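Local coordinates for protein dehalogenase (Rhodospirillaceae, PDB 6A41) that probably cleaves carbon–halogen bonds as a dehalogenase built on a Rossmann fold of the short-chain dehydrogenase/reductase type, at residues Arg6-Thr11 with Gln28-Leu33; Glu14-His19 with Pro185-Pro190. One frame throughout, in Å; residues are numbered along the deposited sequence.

In the fold
The two contacts illustrate how one Rossmann beta-alpha-beta unit provides both a strand pair within the sheet and the turn at the C-terminal end of its first strand. Contact 1 pairs strand 7-10 with strand 31-34, while contact 2 begins where the chain leaves strand 7-10 and turns into helix 18-27, meeting the distant loop 185-190. Their centres are about 19 Å apart, yet they touch: I10 CG2 packs 4.2 Å from G18 CA at the start of the helix. In cofactor-using relatives the turn after the first strand holds the dinucleotide; in the related halohydrin dehalogenases a halide site replaces the nicotinamide. If this enzyme is similar, contact 2 probably lies near its active site.

Contact 1 (Arg6-Thr11 with Gln28-Leu33); sequences RVILIT and QGATVL
V7 sets its CG1 trans to the backbone N (chi1 177°), and L33 turns its CG to the far side from its own carbonyl carbon (chi1 -54°), so that the two branched ends meet: V7 CG1 lies 3.7 Å from L33 CD1. L9 reaches the same leucine from further along its strand, with CD1 4.0 Å from L33 CB. On the other face, I10 CD1 packs against V32 CG1 at 3.8 Å, and I8 extends its CD1 to A30 CB.

Between these two layers of side chains runs a parallel pairing. I8 bonds to T31 and L33, its N to T31 O at 2.9 Å and its O from L33 N at 3.0 Å, the latter nearly straight (171° at the hydrogen); T31 N also reaches R6 O, and I10 N reaches L33 O. Helix 63-74 packs on L9 and L33, and helix 18-27, which joins the strands in their beta-alpha-beta unit, on I10 and V32. V7 and L9 turn their backbone bonds toward 78-81, where D78 OD2 also accepts V7 N. Side chains touch across the strands through hydrocarbon alone, which probably shields the four cross-strand bonds from competing water.

Contact 2 (Glu14-His19 with Pro185-Pro190); sequences EKFAGH and PDYFPP
D186 grips the tight turn at K15 and F16 with both carboxylate oxygens. OD1 accepts the backbone N of F16 at 2.7 Å, reached on its anti side from 32° out of the carboxylate plane. The lysine chain, bent at chi3 (100°) and again at chi4, brings K15 NZ to the syn side of D186 OD2, a salt bridge of 3.0 Å. Beside this pair, P185 packs on the F16 backbone, CG 3.7 Å from F16 N and CD 3.7 Å from F16 O.

The aromatic half is a T-shaped pair. Y187 directs the CD2–CE2 edge of its ring at the face of F16, the planes at 90° and the centroids 5.3 Å apart, with CE2 standing over the centre of the phenylalanine.

A second shell fixes both loops. The II' turn from K15 to G18 is closed by G18 N to K15 O and pinned by N83, which bonds K15 O and A17 N. N184 OD1 accepts both D186 N and Y187 N, and Y187 OH bonds to Y86 O. H19 NE2 meets E14 OE2 at 3.0 Å, in the plane of the imidazole, tying the helix start back to the residue before the turn.

The turn joins the first Rossmann strand to its helix, at the C-terminal end of the parallel strands, where this fold places its active site. Farther out, F16 and A17 rest on V134 of strand 129-136, A17 touches helix 214-225, and E14 and H19 lean on helix 42-51, while Y187 meets the ring of Y149 in helix 147-158.

Contact 1 (Arg6-Thr11 with Gln28-Leu33)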
loop_
_atom_site.group_PDB
_atom_site.type_symbol
_atom_site.label_atom_id
_atom_site.label_comp_id
_atom_site.label_asym_id
_atom_site.label_seq_id
_atom_site.Cartn_x
_atom_site.Cartn_y
_atom_site.Cartn_z
ATOM N N ARG A 6 -21.176 7.380 24.626
ATOM C CA ARG A 6 -20.832 7.940 23.308
ATOM C C ARG A 6 -22.086 7.925 22.463
ATOM O O ARG A 6 -22.746 6.886 22.419
ATOM C CB ARG A 6 -19.703 7.140 22.610
ATOM C CG ARG A 6 -18.348 7.179 23.316
ATOM C CD ARG A 6 -17.765 8.601 23.280
ATOM N NE ARG A 6 -16.596 8.701 24.165
ATOM C CZ ARG A 6 -16.595 9.223 25.390
ATOM N NH1 ARG A 6 -17.698 9.697 25.955
ATOM N NH2 ARG A 6 -15.468 9.234 26.088
ATOM N N VAL A 7 -22.363 9.018 21.780
ATOM C CA VAL A 7 -23.496 9.142 20.861
ATOM C C VAL A 7 -22.964 8.818 19.454
ATOM O O VAL A 7 -22.049 9.565 18.946
ATOM C CB VAL A 7 -24.106 10.602 20.874
ATOM C CG1 VAL A 7 -25.229 10.719 19.863
ATOM C CG2 VAL A 7 -24.569 10.934 22.291
ATOM N N ILE A 8 -23.498 7.729 18.875
ATOM C CA ILE A 8 -23.057 7.242 17.578
ATOM C C ILE A 8 -24.213 7.386 16.589
ATOM O O ILE A 8 -25.266 6.813 16.826
ATOM C CB ILE A 8 -22.633 5.802 17.694
ATOM C CG1 ILE A 8 -21.464 5.814 18.673
ATOM C CG2 ILE A 8 -22.171 5.254 16.360
ATOM C CD1 ILE A 8 -20.829 4.548 18.880
ATOM N N LEU A 9 -24.008 8.077 15.479
ATOM C CA LEU A 9 -25.041 8.153 14.461
ATOM C C LEU A 9 -24.665 7.200 13.345
ATOM O O LEU A 9 -23.571 7.321 12.779
ATOM C CB LEU A 9 -24.971 9.600 13.913
ATOM C CG LEU A 9 -25.788 9.820 12.684
ATOM C CD1 LEU A 9 -27.230 9.442 12.981
ATOM C CD2 LEU A 9 -25.602 11.312 12.235
ATOM N N ILE A 10 -25.514 6.260 12.985
ATOM C CA ILE A 10 -25.234 5.315 11.956
ATOM C C ILE A 10 -26.232 5.627 10.791
ATOM O O ILE A 10 -27.434 5.756 11.006
ATOM C CB ILE A 10 -25.495 3.891 12.398
ATOM C CG1 ILE A 10 -24.705 3.519 13.700
ATOM C CG2 ILE A 10 -25.136 2.884 11.272
ATOM C CD1 ILE A 10 -25.094 2.200 14.345
ATOM N N THR A 11 -25.736 5.817 9.599
ATOM C CA THR A 11 -26.567 6.054 8.455
ATOM C C THR A 11 -26.999 4.760 7.766
ATOM O O THR A 11 -26.432 3.693 7.926
ATOM C CB THR A 11 -25.879 6.944 7.404
ATOM O OG1 THR A 11 -24.697 6.295 6.895
ATOM C CG2 THR A 11 -25.453 8.234 8.047
ATOM N N GLN A 28 -21.853 -2.358 23.916
ATOM C CA GLN A 28 -20.684 -1.657 24.491
ATOM C C GLN A 28 -21.090 -0.335 25.158
ATOM O O GLN A 28 -20.231 0.519 25.490
ATOM C CB GLN A 28 -19.652 -1.424 23.420
ATOM C CG GLN A 28 -18.984 -2.710 22.875
ATOM C CD GLN A 28 -17.785 -2.417 21.921
ATOM O OE1 GLN A 28 -17.437 -1.245 21.683
ATOM N NE2 GLN A 28 -17.166 -3.493 21.306
ATOM N N GLY A 29 -22.399 -0.120 25.353
ATOM C CA GLY A 29 -22.849 1.018 26.103
ATOM C C GLY A 29 -23.193 2.294 25.361
ATOM O O GLY A 29 -23.536 3.324 26.034
ATOM N N ALA A 30 -23.065 2.316 24.013
ATOM C CA ALA A 30 -23.378 3.519 23.283
ATOM C C ALA A 30 -24.850 3.953 23.292
ATOM O O ALA A 30 -25.740 3.112 23.436
ATOM C CB ALA A 30 -22.884 3.430 21.822
ATOM N N THR A 31 -25.052 5.246 23.036
ATOM C CA THR A 31 -26.369 5.784 22.616
ATOM C C THR A 31 -26.341 5.814 21.060
ATOM O O THR A 31 -25.585 6.564 20.464
ATOM C CB THR A 31 -26.536 7.205 23.152
ATOM O OG1 THR A 31 -26.396 7.150 24.561
ATOM C CG2 THR A 31 -27.873 7.884 22.750
ATOM N N VAL A 32 -27.211 5.068 20.439
ATOM C CA VAL A 32 -27.231 4.943 19.031
ATOM C C VAL A 32 -28.426 5.722 18.470
ATOM O O VAL A 32 -29.571 5.533 18.893
ATOM C CB VAL A 32 -27.321 3.455 18.627
ATOM C CG1 VAL A 32 -27.495 3.332 17.133
ATOM C CG2 VAL A 32 -26.075 2.703 19.136
ATOM N N LEU A 33 -28.132 6.564 17.497
ATOM C CA LEU A 33 -29.049 7.262 16.658
ATOM C C LEU A 33 -28.925 6.720 15.236
ATOM O O LEU A 33 -27.801 6.561 14.728
ATOM C CB LEU A 33 -28.671 8.722 16.593
ATOM C CG LEU A 33 -28.533 9.450 17.906
ATOM C CD1 LEU A 33 -28.236 10.888 17.675
ATOM C CD2 LEU A 33 -29.735 9.171 18.843
#

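Contact 2 (Glu14-His19 with Pro185-Pro190)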
loop_
_atom_site.group_PDB
_atom_site.type_symbol
_atom_site.label_atom_id
_atom_site.label_comp_id
_atom_site.label_asym_id
_atom_site.label_seq_id
_atom_site.Cartn_x
_atom_site.Cartn_y
_atom_site.Cartn_z
ATOM N N GLU A 14 -30.496 0.121 7.721
ATOM C CA GLU A 14 -31.023 -1.079 7.163
ATOM C C GLU A 14 -30.153 -1.712 6.144
ATOM O O GLU A 14 -30.442 -2.817 5.778
ATOM C CB GLU A 14 -32.495 -0.894 6.591
ATOM C CG GLU A 14 -33.484 -0.553 7.650
ATOM C CD GLU A 14 -33.577 -1.643 8.691
ATOM O OE1 GLU A 14 -33.858 -2.824 8.350
ATOM O OE2 GLU A 14 -33.390 -1.353 9.893
ATOM N N LYS A 15 -29.070 -1.098 5.718
ATOM C CA LYS A 15 -28.152 -1.703 4.753
ATOM C C LYS A 15 -26.870 -2.105 5.437
ATOM O O LYS A 15 -26.534 -1.605 6.518
ATOM C CB LYS A 15 -27.745 -0.664 3.714
ATOM C CG LYS A 15 -28.896 -0.373 2.764
ATOM C CD LYS A 15 -28.552 0.796 1.898
ATOM C CE LYS A 15 -28.080 0.424 0.532
ATOM N NZ LYS A 15 -29.004 -0.386 -0.291
ATOM N N PHE A 16 -26.153 -2.943 4.732
ATOM C CA PHE A 16 -24.694 -3.199 4.930
ATOM C C PHE A 16 -24.350 -3.423 6.421
ATOM O O PHE A 16 -24.820 -4.406 6.987
ATOM C CB PHE A 16 -23.930 -1.968 4.320
ATOM C CG PHE A 16 -22.445 -2.197 3.999
ATOM C CD1 PHE A 16 -21.864 -3.491 3.956
ATOM C CD2 PHE A 16 -21.676 -1.128 3.668
ATOM C CE1 PHE A 16 -20.535 -3.665 3.671
ATOM C CE2 PHE A 16 -20.365 -1.290 3.306
ATOM C CZ PHE A 16 -19.795 -2.530 3.284
ATOM N N ALA A 17 -23.592 -2.545 7.078
ATOM C CA ALA A 17 -23.098 -2.835 8.411
ATOM C C ALA A 17 -24.000 -2.274 9.517
ATOM O O ALA A 17 -23.656 -2.304 10.720
ATOM C CB ALA A 17 -21.730 -2.246 8.588
ATOM N N GLY A 18 -25.176 -1.766 9.154
ATOM C CA GLY A 18 -26.030 -1.061 10.170
ATOM C C GLY A 18 -26.444 -1.875 11.398
ATOM O O GLY A 18 -26.391 -1.396 12.560
ATOM N N HIS A 19 -26.974 -3.056 11.160
ATOM C CA HIS A 19 -27.429 -3.868 12.234
ATOM C C HIS A 19 -26.325 -4.370 13.117
ATOM O O HIS A 19 -26.465 -4.349 14.348
ATOM C CB HIS A 19 -28.277 -5.039 11.719
ATOM C CG HIS A 19 -29.627 -4.595 11.256
ATOM N ND1 HIS A 19 -30.697 -5.461 11.195
ATOM C CD2 HIS A 19 -30.120 -3.356 11.023
ATOM C CE1 HIS A 19 -31.767 -4.772 10.800
ATOM N NE2 HIS A 19 -31.440 -3.502 10.682
ATOM N N PRO A 185 -26.718 -7.649 4.178
ATOM C CA PRO A 185 -27.789 -7.716 3.191
ATOM C C PRO A 185 -27.496 -7.216 1.803
ATOM O O PRO A 185 -28.240 -7.577 0.888
ATOM C CB PRO A 185 -28.918 -6.941 3.872
ATOM C CG PRO A 185 -28.235 -5.999 4.776
ATOM C CD PRO A 185 -27.092 -6.762 5.317
ATOM N N ASP A 186 -26.480 -6.381 1.630
ATOM C CA ASP A 186 -26.136 -5.753 0.348
ATOM C C ASP A 186 -25.271 -6.620 -0.577
ATOM O O ASP A 186 -25.569 -6.781 -1.766
ATOM C CB ASP A 186 -25.530 -4.361 0.585
ATOM C CG ASP A 186 -26.596 -3.422 0.998
ATOM O OD1 ASP A 186 -27.029 -3.450 2.208
ATOM O OD2 ASP A 186 -27.166 -2.781 0.091
ATOM N N TYR A 187 -24.220 -7.196 -0.018
ATOM C CA TYR A 187 -23.228 -7.909 -0.783
ATOM C C TYR A 187 -23.207 -9.430 -0.517
ATOM O O TYR A 187 -22.722 -10.152 -1.386
ATOM C CB TYR A 187 -21.854 -7.263 -0.511
ATOM C CG TYR A 187 -21.889 -5.763 -0.864
ATOM C CD1 TYR A 187 -22.250 -5.347 -2.114
ATOM C CD2 TYR A 187 -21.683 -4.824 0.083
ATOM C CE1 TYR A 187 -22.432 -3.978 -2.395
ATOM C CE2 TYR A 187 -21.778 -3.441 -0.193
ATOM C CZ TYR A 187 -22.075 -3.032 -1.435
ATOM O OH TYR A 187 -22.275 -1.655 -1.684
ATOM N N PHE A 188 -23.593 -9.895 0.715
ATOM C CA PHE A 188 -23.506 -11.336 1.067
ATOM C C PHE A 188 -24.806 -11.724 1.761
ATOM O O PHE A 188 -24.812 -11.968 2.941
ATOM C CB PHE A 188 -22.226 -11.655 1.896
ATOM C CG PHE A 188 -20.994 -11.365 1.114
ATOM C CD1 PHE A 188 -20.532 -12.289 0.202
ATOM C CD2 PHE A 188 -20.429 -10.049 1.183
ATOM C CE1 PHE A 188 -19.471 -11.928 -0.668
ATOM C CE2 PHE A 188 -19.395 -9.690 0.351
ATOM C CZ PHE A 188 -18.899 -10.659 -0.559
ATOM N N PRO A 189 -25.885 -11.683 1.029
ATOM C CA PRO A 189 -27.178 -11.876 1.643
ATOM C C PRO A 189 -27.502 -13.344 1.808
ATOM O O PRO A 189 -26.776 -14.187 1.288
ATOM C CB PRO A 189 -28.159 -11.225 0.625
ATOM C CG PRO A 189 -27.511 -11.490 -0.690
ATOM C CD PRO A 189 -26.016 -11.281 -0.410
ATOM N N PRO A 190 -28.620 -13.645 2.490
ATOM C CA PRO A 190 -28.933 -15.058 2.813
ATOM C C PRO A 190 -29.026 -15.892 1.612
ATOM O O PRO A 190 -28.604 -17.052 1.669
ATOM C CB PRO A 190 -30.252 -14.985 3.607
ATOM C CG PRO A 190 -30.143 -13.591 4.211
ATOM C CD PRO A 190 -29.609 -12.738 3.100
#